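Local coordinates for protein putative diguanylate cyclase (GGDEF) with PAS/PAC domain (Rhodopseudomonas palustris, PDB 3LIF) that probably senses extracellular signals through this PDC-fold domain and, as a whole membrane protein, probably makes cyclic di-GMP from two GTP molecules, at residues S99-R102 with Y103-N107. Sequence-based numbering, arbitrary orientation.
Sequences SYFR and YHRAN
Arg105 reaches back along helix 99-106 to lie against Phe101 and Arg102, four and three residues earlier. Its chain runs out straight, CG anti to the backbone N (chi1 -180°), and bends at chi3, which brings the guanidinium to the rim of the Phe101 ring. There Phe101 CE2 sits over one guanidinium face while Arg105 NH1 lies 3.5 Å from CE2, near the plane of the ring. The two planes stand 71° apart, so this is an edge contact and not a stack. On the same side of the guanidinium plane, Arg105 NH2 comes obliquely within 3.7 Å of Arg102 CG. Helical bonds hold the backbone, Arg105 N to Phe101 O at 3.1 Å and Tyr103 N to Ser99 O. A water accepts from Arg105 NE at 2.9 Å and donates to Arg102 O, which also receives Ala106 N at 3.2 Å. On the buried side of the helix, Tyr100, Phe101 and His104 pack on the five-stranded antiparallel sheet of the membrane-distal half, making this short helix of the PDC-fold sensor domain amphipathic. Arg102 NH2 is hydrogen-bonded to Asp97 O, and Arg102 NE stays 5.7 Å from Arg105 NH2; these different partners probably keep the like charges apart.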
ATOM      1  N   SER A  99      -0.518  -5.247 -16.025  1.00 23.73           N
ATOM      2  CA  SER A  99      -1.669  -4.289 -16.128  1.00 22.82           C
ATOM      3  C   SER A  99      -1.288  -2.849 -15.912  1.00 23.07           C
ATOM      4  O   SER A  99      -1.822  -1.917 -16.575  1.00 23.38           O
ATOM      5  CB  SER A  99      -2.798  -4.597 -15.130  1.00 21.04           C
ATOM      6  OG  SER A  99      -2.240  -4.696 -13.858  1.00 20.18           O
ATOM      7  N   TYR A 100      -0.408  -2.636 -14.951  1.00 23.10           N
ATOM      8  CA  TYR A 100       0.008  -1.266 -14.725  1.00 23.56           C
ATOM      9  C   TYR A 100       0.656  -0.694 -15.961  1.00 24.75           C
ATOM     10  O   TYR A 100       0.483   0.515 -16.241  1.00 26.28           O
ATOM     11  CB  TYR A 100       0.924  -1.130 -13.542  1.00 21.82           C
ATOM     12  CG  TYR A 100       2.225  -1.881 -13.637  1.00 21.15           C
ATOM     13  CD1 TYR A 100       2.352  -3.110 -13.033  1.00 18.59           C
ATOM     14  CD2 TYR A 100       3.352  -1.342 -14.286  1.00 19.93           C
ATOM     15  CE1 TYR A 100       3.530  -3.788 -13.040  1.00 19.00           C
ATOM     16  CE2 TYR A 100       4.578  -2.051 -14.311  1.00 18.05           C
ATOM     17  CZ  TYR A 100       4.632  -3.266 -13.666  1.00 20.04           C
ATOM     18  OH  TYR A 100       5.749  -4.053 -13.647  1.00 20.95           O
ATOM     19  N   PHE A 101       1.383  -1.533 -16.708  1.00 25.13           N
ATOM     20  CA  PHE A 101       2.000  -1.055 -17.927  1.00 25.89           C
ATOM     21  C   PHE A 101       0.931  -0.736 -18.916  1.00 27.72           C
ATOM     22  O   PHE A 101       0.903   0.370 -19.464  1.00 27.96           O
ATOM     23  CB  PHE A 101       2.966  -2.040 -18.536  1.00 25.74           C
ATOM     24  CG  PHE A 101       3.347  -1.688 -19.948  1.00 25.39           C
ATOM     25  CD1 PHE A 101       4.330  -0.763 -20.195  1.00 23.43           C
ATOM     26  CD2 PHE A 101       2.724  -2.293 -21.031  1.00 25.52           C
ATOM     27  CE1 PHE A 101       4.696  -0.441 -21.478  1.00 23.73           C
ATOM     28  CE2 PHE A 101       3.073  -1.935 -22.349  1.00 25.73           C
ATOM     29  CZ  PHE A 101       4.045  -1.000 -22.560  1.00 24.30           C
ATOM     30  N   ARG A 102       0.036  -1.691 -19.156  1.00 29.24           N
ATOM     31  CA  ARG A 102      -1.081  -1.401 -20.028  1.00 31.50           C
ATOM     32  C   ARG A 102      -1.832  -0.132 -19.583  1.00 31.46           C
ATOM     33  O   ARG A 102      -2.226   0.665 -20.408  1.00 31.98           O
ATOM     34  CB  ARG A 102      -2.009  -2.626 -20.178  1.00 32.33           C
ATOM     35  CG  ARG A 102      -1.464  -3.569 -21.262  1.00 38.41           C
ATOM     36  CD  ARG A 102      -2.184  -4.861 -21.468  1.00 43.89           C
ATOM     37  NE  ARG A 102      -2.050  -5.689 -20.280  1.00 52.53           N
ATOM     38  CZ  ARG A 102      -3.024  -5.804 -19.362  1.00 55.72           C
ATOM     39  NH1 ARG A 102      -4.159  -5.124 -19.529  1.00 56.85           N
ATOM     40  NH2 ARG A 102      -2.888  -6.593 -18.289  1.00 53.79           N
ATOM     41  N   TYR A 103      -2.027   0.072 -18.290  1.00 31.67           N
ATOM     42  CA  TYR A 103      -2.820   1.198 -17.886  1.00 32.13           C
ATOM     43  C   TYR A 103      -2.125   2.543 -18.223  1.00 32.52           C
ATOM     44  O   TYR A 103      -2.735   3.468 -18.781  1.00 31.72           O
ATOM     45  CB  TYR A 103      -3.154   1.074 -16.417  1.00 32.68           C
ATOM     46  CG  TYR A 103      -3.787   2.318 -15.850  1.00 36.66           C
ATOM     47  CD1 TYR A 103      -2.982   3.382 -15.416  1.00 39.90           C
ATOM     48  CD2 TYR A 103      -5.183   2.457 -15.755  1.00 38.57           C
ATOM     49  CE1 TYR A 103      -3.538   4.556 -14.907  1.00 42.11           C
ATOM     50  CE2 TYR A 103      -5.756   3.626 -15.243  1.00 41.97           C
ATOM     51  CZ  TYR A 103      -4.923   4.682 -14.813  1.00 44.47           C
ATOM     52  OH  TYR A 103      -5.435   5.868 -14.272  1.00 46.03           O
ATOM     53  N   HIS A 104      -0.834   2.661 -17.944  1.00 32.01           N
ATOM     54  CA  HIS A 104      -0.207   3.905 -18.278  1.00 32.32           C
ATOM     55  C   HIS A 104      -0.078   4.180 -19.741  1.00 33.60           C
ATOM     56  O   HIS A 104       0.019   5.355 -20.133  1.00 34.12           O
ATOM     57  CB  HIS A 104       1.138   4.019 -17.601  1.00 32.27           C
ATOM     58  CG  HIS A 104       1.010   4.145 -16.120  1.00 32.93           C
ATOM     59  ND1 HIS A 104       1.683   3.328 -15.231  1.00 34.83           N
ATOM     60  CD2 HIS A 104       0.193   4.919 -15.374  1.00 30.22           C
ATOM     61  CE1 HIS A 104       1.333   3.628 -13.994  1.00 32.60           C
ATOM     62  NE2 HIS A 104       0.422   4.583 -14.055  1.00 35.41           N
ATOM     63  N   ARG A 105      -0.006   3.125 -20.567  1.00 34.68           N
ATOM     64  CA  ARG A 105       0.119   3.349 -21.989  1.00 35.38           C
ATOM     65  C   ARG A 105      -1.221   3.860 -22.532  1.00 36.24           C
ATOM     66  O   ARG A 105      -1.277   4.578 -23.506  1.00 35.64           O
ATOM     67  CB  ARG A 105       0.507   2.081 -22.714  1.00 36.39           C
ATOM     68  CG  ARG A 105       0.655   2.279 -24.221  1.00 35.45           C
ATOM     69  CD  ARG A 105       1.033   1.023 -24.914  1.00 33.34           C
ATOM     70  NE  ARG A 105       0.060  -0.023 -24.644  1.00 34.26           N
ATOM     71  CZ  ARG A 105       0.256  -1.326 -24.886  1.00 33.36           C
ATOM     72  NH1 ARG A 105       1.411  -1.766 -25.383  1.00 31.38           N
ATOM     73  NH2 ARG A 105      -0.699  -2.198 -24.582  1.00 32.45           N
ATOM     74  N   ALA A 106      -2.302   3.482 -21.887  1.00 36.99           N
ATOM     75  CA  ALA A 106      -3.585   3.883 -22.361  1.00 38.74           C
ATOM     76  C   ALA A 106      -4.065   5.243 -21.828  1.00 40.26           C
ATOM     77  O   ALA A 106      -4.885   5.858 -22.481  1.00 41.82           O
ATOM     78  CB  ALA A 106      -4.595   2.814 -22.040  1.00 37.52           C
ATOM     79  N   ASN A 107      -3.616   5.694 -20.651  1.00 41.32           N
ATOM     80  CA  ASN A 107      -4.156   6.912 -20.010  1.00 41.80           C
ATOM     81  C   ASN A 107      -3.093   7.920 -19.680  1.00 42.22           C
ATOM     82  O   ASN A 107      -2.108   7.591 -19.018  1.00 41.71           O
ATOM     83  CB  ASN A 107      -4.859   6.599 -18.701  1.00 41.97           C
ATOM     84  CG  ASN A 107      -5.786   5.430 -18.806  1.00 44.46           C
ATOM     85  OD1 ASN A 107      -5.354   4.276 -18.805  1.00 50.09           O
ATOM     86  ND2 ASN A 107      -7.075   5.706 -18.861  1.00 45.54           N
TER
HETATM   87  O   HOH W   1      -2.359   0.247 -23.078  1.00 58.95           O